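Local coordinates for protein GH127 beta-L-arabinofuranoside (PDB 4QK0) that probably hydrolyses beta-L-arabinofuranosides, as a family 127 glycoside hydrolase from Geobacillus stearothermophilus, at residues A[58-69]-A[119-127]; A[78-86]-A[98-109]. All coordinates share one frame; numbering follows the deposited sequence.

Interaction 1: A[58-69]-A[119-127]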
# COMPACT_ATOMS: atom_id res chain seq x y z
N PHE A 58 -39.33 -6.34 5.22
CA PHE A 58 -40.18 -6.59 6.41
C PHE A 58 -41.64 -6.72 6.01
O PHE A 58 -42.36 -7.54 6.56
CB PHE A 58 -40.06 -5.48 7.44
CG PHE A 58 -38.79 -5.52 8.22
CD1 PHE A 58 -38.61 -6.46 9.23
CD2 PHE A 58 -37.78 -4.62 7.95
CE1 PHE A 58 -37.42 -6.52 9.94
CE2 PHE A 58 -36.60 -4.66 8.66
CZ PHE A 58 -36.41 -5.62 9.64
N ARG A 59 -42.06 -5.93 5.02
CA ARG A 59 -43.37 -6.12 4.45
C ARG A 59 -43.56 -7.52 3.95
O ARG A 59 -44.59 -8.16 4.25
CB ARG A 59 -43.59 -5.18 3.29
CG ARG A 59 -43.98 -3.81 3.74
CD ARG A 59 -44.83 -3.12 2.70
NE ARG A 59 -44.82 -1.74 3.08
CZ ARG A 59 -43.91 -0.86 2.70
NH1 ARG A 59 -42.94 -1.19 1.84
NH2 ARG A 59 -43.98 0.37 3.18
N ILE A 60 -42.62 -8.00 3.14
CA ILE A 60 -42.75 -9.33 2.59
C ILE A 60 -42.82 -10.31 3.73
O ILE A 60 -43.66 -11.21 3.78
CB ILE A 60 -41.60 -9.64 1.63
CG1 ILE A 60 -41.66 -8.67 0.42
CG2 ILE A 60 -41.66 -11.08 1.17
CD1 ILE A 60 -40.41 -8.67 -0.45
N ALA A 61 -41.94 -10.12 4.70
CA ALA A 61 -41.87 -11.07 5.81
C ALA A 61 -43.15 -11.06 6.63
O ALA A 61 -43.47 -12.04 7.24
CB ALA A 61 -40.66 -10.75 6.70
N ALA A 62 -43.84 -9.93 6.69
CA ALA A 62 -45.08 -9.83 7.46
C ALA A 62 -46.24 -10.35 6.64
O ALA A 62 -47.36 -10.35 7.09
CB ALA A 62 -45.35 -8.41 7.85
N GLY A 63 -45.96 -10.80 5.42
CA GLY A 63 -47.03 -11.27 4.53
C GLY A 63 -47.90 -10.16 3.96
O GLY A 63 -49.04 -10.39 3.63
N GLU A 64 -47.35 -8.96 3.84
CA GLU A 64 -48.09 -7.81 3.36
C GLU A 64 -47.59 -7.37 2.00
O GLU A 64 -48.03 -6.39 1.47
CB GLU A 64 -47.98 -6.66 4.35
CG GLU A 64 -48.78 -6.96 5.60
CD GLU A 64 -48.42 -6.10 6.80
OE1 GLU A 64 -47.95 -4.95 6.59
OE2 GLU A 64 -48.62 -6.59 7.94
N SER A 65 -46.69 -8.12 1.41
CA SER A 65 -46.25 -7.82 0.11
C SER A 65 -45.60 -9.05 -0.46
O SER A 65 -45.35 -10.02 0.25
CB SER A 65 -45.29 -6.62 0.18
OG SER A 65 -44.61 -6.41 -1.01
N ASP A 66 -45.34 -9.02 -1.76
CA ASP A 66 -44.75 -10.16 -2.45
C ASP A 66 -43.45 -9.73 -3.08
O ASP A 66 -43.29 -8.60 -3.46
CB ASP A 66 -45.71 -10.74 -3.52
CG ASP A 66 -46.46 -11.94 -3.01
OD1 ASP A 66 -47.25 -11.76 -2.07
OD2 ASP A 66 -46.23 -13.08 -3.51
N GLY A 67 -42.55 -10.68 -3.22
CA GLY A 67 -41.31 -10.46 -3.90
C GLY A 67 -40.19 -11.21 -3.23
O GLY A 67 -40.40 -11.85 -2.21
N GLU A 68 -39.02 -11.14 -3.83
CA GLU A 68 -37.80 -11.78 -3.38
C GLU A 68 -37.08 -10.87 -2.43
O GLU A 68 -37.24 -9.65 -2.46
CB GLU A 68 -36.89 -12.15 -4.56
CG GLU A 68 -37.45 -13.37 -5.31
CD GLU A 68 -36.78 -13.77 -6.63
OE1 GLU A 68 -36.22 -12.92 -7.35
OE2 GLU A 68 -36.93 -14.95 -7.00
N PHE A 69 -36.40 -11.50 -1.47
CA PHE A 69 -35.51 -10.76 -0.59
C PHE A 69 -34.49 -9.99 -1.47
O PHE A 69 -34.10 -10.47 -2.50
CB PHE A 69 -34.76 -11.73 0.34
CG PHE A 69 -33.76 -11.05 1.20
CD1 PHE A 69 -32.44 -10.86 0.77
CD2 PHE A 69 -34.14 -10.57 2.45
CE1 PHE A 69 -31.53 -10.17 1.58
CE2 PHE A 69 -33.24 -9.91 3.26
CZ PHE A 69 -31.93 -9.71 2.84
N LEU A 119 -36.93 -12.57 14.55
CA LEU A 119 -37.20 -11.47 13.63
C LEU A 119 -36.00 -11.27 12.68
O LEU A 119 -34.96 -10.63 13.04
CB LEU A 119 -37.39 -10.19 14.39
CG LEU A 119 -38.33 -9.11 13.87
CD1 LEU A 119 -37.86 -7.76 14.34
CD2 LEU A 119 -38.57 -9.10 12.39
N ASN A 120 -36.12 -11.80 11.47
CA ASN A 120 -35.02 -11.71 10.50
C ASN A 120 -35.59 -11.94 9.12
O ASN A 120 -36.10 -13.03 8.84
CB ASN A 120 -33.94 -12.73 10.81
CG ASN A 120 -32.73 -12.60 9.90
OD1 ASN A 120 -32.76 -12.98 8.74
ND2 ASN A 120 -31.65 -12.06 10.44
N THR A 121 -35.51 -10.92 8.27
CA THR A 121 -36.14 -11.02 6.95
C THR A 121 -35.46 -12.02 6.05
O THR A 121 -36.14 -12.83 5.40
CB THR A 121 -36.24 -9.66 6.27
OG1 THR A 121 -34.93 -9.12 6.10
CG2 THR A 121 -37.08 -8.72 7.09
N TYR A 122 -34.14 -12.06 6.06
CA TYR A 122 -33.41 -12.96 5.19
C TYR A 122 -33.75 -14.41 5.43
O TYR A 122 -33.98 -15.18 4.49
CB TYR A 122 -31.93 -12.74 5.39
CG TYR A 122 -31.03 -13.62 4.54
CD1 TYR A 122 -30.61 -14.84 5.01
CD2 TYR A 122 -30.58 -13.21 3.28
CE1 TYR A 122 -29.79 -15.67 4.24
CE2 TYR A 122 -29.75 -14.02 2.50
CZ TYR A 122 -29.37 -15.25 3.00
OH TYR A 122 -28.61 -16.09 2.25
N TYR A 123 -33.78 -14.81 6.70
CA TYR A 123 -34.16 -16.21 7.06
C TYR A 123 -35.65 -16.47 7.19
O TYR A 123 -36.05 -17.54 7.56
CB TYR A 123 -33.46 -16.61 8.34
CG TYR A 123 -32.01 -16.92 8.11
CD1 TYR A 123 -31.62 -18.05 7.42
CD2 TYR A 123 -31.02 -16.05 8.57
CE1 TYR A 123 -30.28 -18.34 7.22
CE2 TYR A 123 -29.70 -16.32 8.39
CZ TYR A 123 -29.34 -17.44 7.70
OH TYR A 123 -28.00 -17.70 7.56
N THR A 124 -36.46 -15.47 6.97
CA THR A 124 -37.90 -15.68 6.86
C THR A 124 -38.31 -15.79 5.40
O THR A 124 -39.08 -16.64 5.07
CB THR A 124 -38.69 -14.54 7.49
OG1 THR A 124 -38.37 -14.46 8.90
CG2 THR A 124 -40.18 -14.77 7.29
N ILE A 125 -37.70 -15.01 4.52
CA ILE A 125 -38.08 -14.98 3.11
C ILE A 125 -37.16 -15.81 2.21
O ILE A 125 -37.60 -16.67 1.47
CB ILE A 125 -37.97 -13.58 2.58
CG1 ILE A 125 -38.98 -12.68 3.24
CG2 ILE A 125 -38.12 -13.58 1.07
CD1 ILE A 125 -38.61 -11.24 3.10
N LYS A 126 -35.88 -15.55 2.30
CA LYS A 126 -34.94 -16.19 1.39
C LYS A 126 -34.46 -17.59 1.75
O LYS A 126 -34.31 -18.39 0.86
CB LYS A 126 -33.72 -15.33 1.19
CG LYS A 126 -32.80 -15.88 0.10
CD LYS A 126 -32.09 -14.76 -0.60
CE LYS A 126 -31.04 -15.28 -1.53
NZ LYS A 126 -30.26 -14.10 -1.97
N GLU A 127 -34.17 -17.85 3.03
CA GLU A 127 -33.73 -19.18 3.43
C GLU A 127 -34.50 -19.61 4.62
O GLU A 127 -33.91 -19.87 5.65
CB GLU A 127 -32.24 -19.19 3.75
CG GLU A 127 -31.43 -18.61 2.63
CD GLU A 127 -30.81 -19.67 1.75
OE1 GLU A 127 -31.05 -19.55 0.53
OE2 GLU A 127 -30.18 -20.65 2.23

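Interaction 2: A[78-86]-A[98-109]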
# COMPACT_ATOMS: atom_id res chain seq x y z
N ASP A 78 -29.93 -1.76 9.15
CA ASP A 78 -30.07 -0.37 8.67
C ASP A 78 -31.37 0.28 9.19
O ASP A 78 -31.39 1.44 9.56
CB ASP A 78 -30.08 -0.33 7.14
CG ASP A 78 -28.69 -0.51 6.57
OD1 ASP A 78 -27.71 -0.08 7.22
OD2 ASP A 78 -28.59 -1.01 5.42
N VAL A 79 -32.43 -0.50 9.22
CA VAL A 79 -33.68 0.00 9.73
C VAL A 79 -33.52 0.30 11.22
O VAL A 79 -34.00 1.32 11.71
CB VAL A 79 -34.80 -1.02 9.51
CG1 VAL A 79 -36.10 -0.52 10.10
CG2 VAL A 79 -34.98 -1.25 8.03
N ALA A 80 -32.81 -0.58 11.91
CA ALA A 80 -32.58 -0.44 13.32
C ALA A 80 -31.83 0.82 13.61
O ALA A 80 -32.18 1.57 14.51
CB ALA A 80 -31.81 -1.63 13.86
N LYS A 81 -30.79 1.08 12.84
CA LYS A 81 -29.96 2.26 13.13
C LYS A 81 -30.70 3.52 12.86
O LYS A 81 -30.47 4.54 13.55
CB LYS A 81 -28.65 2.24 12.32
CG LYS A 81 -27.68 1.14 12.75
CD LYS A 81 -26.60 0.95 11.68
CE LYS A 81 -25.60 -0.11 12.09
NZ LYS A 81 -24.78 -0.46 10.91
N TRP A 82 -31.56 3.50 11.83
CA TRP A 82 -32.36 4.70 11.53
C TRP A 82 -33.34 4.94 12.72
O TRP A 82 -33.43 6.07 13.23
CB TRP A 82 -33.08 4.55 10.18
CG TRP A 82 -33.92 5.71 9.75
CD1 TRP A 82 -33.51 6.79 9.00
CD2 TRP A 82 -35.29 5.95 10.07
NE1 TRP A 82 -34.55 7.67 8.85
CE2 TRP A 82 -35.65 7.17 9.48
CE3 TRP A 82 -36.25 5.24 10.78
CZ2 TRP A 82 -36.94 7.70 9.59
CZ3 TRP A 82 -37.54 5.76 10.86
CH2 TRP A 82 -37.86 6.97 10.27
N LEU A 83 -34.01 3.88 13.19
CA LEU A 83 -34.91 4.03 14.37
C LEU A 83 -34.19 4.55 15.61
O LEU A 83 -34.69 5.40 16.32
CB LEU A 83 -35.59 2.72 14.70
CG LEU A 83 -36.67 2.28 13.68
CD1 LEU A 83 -37.06 0.84 13.92
CD2 LEU A 83 -37.88 3.17 13.77
N GLU A 84 -32.97 4.07 15.83
CA GLU A 84 -32.22 4.48 16.99
C GLU A 84 -31.89 5.94 16.93
O GLU A 84 -32.05 6.68 17.92
CB GLU A 84 -30.95 3.64 17.17
CG GLU A 84 -30.28 3.94 18.52
CD GLU A 84 -28.88 3.33 18.70
OE1 GLU A 84 -28.54 2.41 17.95
OE2 GLU A 84 -28.15 3.77 19.63
N ALA A 85 -31.44 6.40 15.79
CA ALA A 85 -31.19 7.84 15.65
C ALA A 85 -32.47 8.68 15.83
O ALA A 85 -32.44 9.77 16.40
CB ALA A 85 -30.59 8.14 14.31
N VAL A 86 -33.56 8.20 15.26
CA VAL A 86 -34.84 8.92 15.34
C VAL A 86 -35.26 9.07 16.80
O VAL A 86 -35.62 10.14 17.22
CB VAL A 86 -35.91 8.18 14.50
CG1 VAL A 86 -37.31 8.56 14.94
CG2 VAL A 86 -35.74 8.49 13.02
N LEU A 98 -42.64 12.31 12.56
CA LEU A 98 -41.50 11.43 12.66
C LEU A 98 -41.82 10.29 13.62
O LEU A 98 -41.61 9.14 13.32
CB LEU A 98 -40.29 12.23 13.16
CG LEU A 98 -38.94 11.52 13.09
CD1 LEU A 98 -38.69 10.90 11.73
CD2 LEU A 98 -37.83 12.51 13.45
N GLU A 99 -42.42 10.62 14.76
CA GLU A 99 -42.82 9.60 15.71
C GLU A 99 -43.81 8.59 15.13
O GLU A 99 -43.77 7.40 15.43
CB GLU A 99 -43.39 10.27 16.93
CG GLU A 99 -43.47 9.34 18.12
CD GLU A 99 -43.48 10.06 19.46
OE1 GLU A 99 -42.96 11.20 19.55
OE2 GLU A 99 -44.02 9.46 20.43
N LYS A 100 -44.72 9.08 14.28
CA LYS A 100 -45.70 8.25 13.59
C LYS A 100 -45.01 7.29 12.61
O LYS A 100 -45.33 6.10 12.56
CB LYS A 100 -46.72 9.18 12.90
CG LYS A 100 -47.60 8.58 11.79
CD LYS A 100 -48.68 7.68 12.36
CE LYS A 100 -49.62 7.22 11.24
NZ LYS A 100 -50.33 5.97 11.62
N LEU A 101 -44.06 7.81 11.82
CA LEU A 101 -43.28 6.96 10.91
C LEU A 101 -42.65 5.83 11.71
O LEU A 101 -42.72 4.70 11.31
CB LEU A 101 -42.18 7.75 10.21
CG LEU A 101 -42.63 8.81 9.23
CD1 LEU A 101 -41.41 9.54 8.68
CD2 LEU A 101 -43.44 8.21 8.08
N ALA A 102 -42.01 6.17 12.82
CA ALA A 102 -41.34 5.16 13.66
C ALA A 102 -42.31 4.16 14.23
O ALA A 102 -42.09 2.95 14.15
CB ALA A 102 -40.59 5.84 14.79
N ASP A 103 -43.41 4.66 14.79
CA ASP A 103 -44.46 3.75 15.31
C ASP A 103 -44.96 2.75 14.28
O ASP A 103 -45.16 1.61 14.62
CB ASP A 103 -45.62 4.55 15.94
CG ASP A 103 -45.22 5.20 17.30
OD1 ASP A 103 -44.23 4.77 17.93
OD2 ASP A 103 -45.87 6.17 17.70
N ASP A 104 -45.14 3.17 13.02
CA ASP A 104 -45.64 2.31 11.97
C ASP A 104 -44.61 1.27 11.59
O ASP A 104 -44.95 0.12 11.32
CB ASP A 104 -46.00 3.12 10.70
CG ASP A 104 -47.22 4.04 10.88
OD1 ASP A 104 -47.98 3.86 11.86
OD2 ASP A 104 -47.43 4.96 10.03
N VAL A 105 -43.34 1.67 11.52
CA VAL A 105 -42.27 0.73 11.24
C VAL A 105 -42.25 -0.29 12.34
O VAL A 105 -42.14 -1.48 12.11
CB VAL A 105 -40.89 1.44 11.16
CG1 VAL A 105 -39.75 0.44 11.11
CG2 VAL A 105 -40.85 2.37 9.96
N ILE A 106 -42.39 0.18 13.57
CA ILE A 106 -42.34 -0.71 14.72
C ILE A 106 -43.45 -1.74 14.66
O ILE A 106 -43.23 -2.92 14.95
CB ILE A 106 -42.37 0.11 16.02
CG1 ILE A 106 -41.04 0.80 16.23
CG2 ILE A 106 -42.65 -0.78 17.22
CD1 ILE A 106 -41.04 1.93 17.23
N GLU A 107 -44.66 -1.31 14.26
CA GLU A 107 -45.79 -2.27 14.20
C GLU A 107 -45.55 -3.28 13.10
O GLU A 107 -45.87 -4.45 13.23
CB GLU A 107 -47.13 -1.55 14.03
CG GLU A 107 -47.62 -0.74 15.27
CD GLU A 107 -47.76 -1.56 16.57
OE1 GLU A 107 -48.08 -2.79 16.51
OE2 GLU A 107 -47.59 -1.00 17.68
N LEU A 108 -44.93 -2.81 12.02
CA LEU A 108 -44.51 -3.69 10.93
C LEU A 108 -43.49 -4.71 11.40
O LEU A 108 -43.62 -5.91 11.14
CB LEU A 108 -43.96 -2.88 9.77
CG LEU A 108 -43.35 -3.68 8.63
CD1 LEU A 108 -44.35 -4.63 8.02
CD2 LEU A 108 -42.85 -2.71 7.57
N LEU A 109 -42.49 -4.28 12.13
CA LEU A 109 -41.58 -5.26 12.72
C LEU A 109 -42.34 -6.28 13.55
O LEU A 109 -42.08 -7.49 13.43
CB LEU A 109 -40.54 -4.58 13.61
CG LEU A 109 -39.64 -3.57 12.93
CD1 LEU A 109 -38.64 -2.98 13.92
CD2 LEU A 109 -38.88 -4.18 11.77

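Interaction 1: A[58-69]-A[119-127]
Phe69 turns the face of its ring to the edge of Tyr122, an edge-to-face (T-shaped) pair with centroids 5.2 Å apart and planes at 89°. Tyr122 CD2 stands over that face, displaced toward the rim. At the ring's edge, in its plane, Thr121 OG1 lies 3.4 Å from Phe69 CE2; this hydroxyl is hydrogen-bonded to Asp76 OD1, on helix 76-92. Phe69 CB rests against Ile125 CG2 (3.9 Å) and Lys126 CB. With Phe69 CG anti to the backbone N (chi1 176°), the ring is carried to Tyr122, whose CB and CD2 lie against it. Replacing Phe69 by alanine would probably leave the Tyr122 edge without the aromatic face it meets and open a gap beside Thr121 and Ile125.

Thr121 serves both phenylalanines: its methyl CG2 sits over the Phe58 ring, 3.7 Å from the centroid, a CH-pi contact. Leu119 CD2 meets the edge of the same ring, 3.7 Å from Phe58 CE1. One turn on from Thr121, Ile125 CD1 packs on Ile60 CG2 at 3.6 Å.

Further out, Tyr123 N donates to Asn120 OD1 (2.9 Å, 169° at the hydrogen), in the carbonyl plane, while Thr124 OG1 bonds to Asn120 O from above its carbonyl plane. Helix 54-61 ends in a Schellman motif at Gly63, and the loop beyond returns Phe69 to helix 122-126, a short helix entered through an asparagine side-chain cap.

Interaction 2: A[78-86]-A[98-109]
One helical turn before Ala102, whose methyl meets Leu83, the carboxylate oxygen Glu99 OE2 is gripped by two cations in salt bridges, Arg94 NH1 and Lys160 NZ. Glu99 points away from helix 78-86, so this charged side of helix 98-109 is separate from the wholly apolar seam. The two segments form an antiparallel alpha-hairpin of the kind that builds the (alpha/alpha)6 barrel of this clan; their axes come within 10.7 Å and their directions differ by 143°.

Leu83 lies at the middle of the seam and divides its two methyls. CD2 packs at 3.9 Å on CB of Ala102, the small residue whose CA comes nearest to that of Leu83, whereas CD1 touches Val105 CG1 and meets Leu109 CD1 tip to tip at 4.1 Å. One turn earlier, the Val79 and Val105 side chains cross obliquely, CG1 to CG1 at 3.9 Å, giving Val105 CG1 two partners. Toward the hairpin turn, Val86 and Leu98 reach out to each other, Val86 CG1 to Leu98 CG at 3.9 Å.

Trp82 runs along the flank. Its NE1 hydrogen-bonds to Ile35 O and its ring stacks with Trp39, both on helix 22-42, which fixes how the indole is turned. Its far rim then reaches helix 98-109: CZ2 approaches Leu98 CD1 at 4.2 Å, and Leu101 CB comes up at the edge near CH2. The Val86 branch anti to the carbonyl carbon, CG2, is the one turned to the indole, 3.6 Å above the Trp82 ring plane and offset toward its rim.

In the fold
From the N terminus, the chain runs through helix 54-61, rounds the loop to Phe69 and enters helix 76-92. It then reverses into helix 96-112, and interaction 2 closes this short hairpin. Beyond it, residues 119-127 return to the start, so interaction 1 closes a wider loop in which interaction 2 is nested. Their centres lie about 17 Å apart, yet the two contacts meet: the Phe58 ring presses CE2 on Val79 CG2 (3.8 Å) and also touches Leu109. Phe58 therefore joins the segment leading into helix 122-126 to the buried helical pair, all within the catalytic domain.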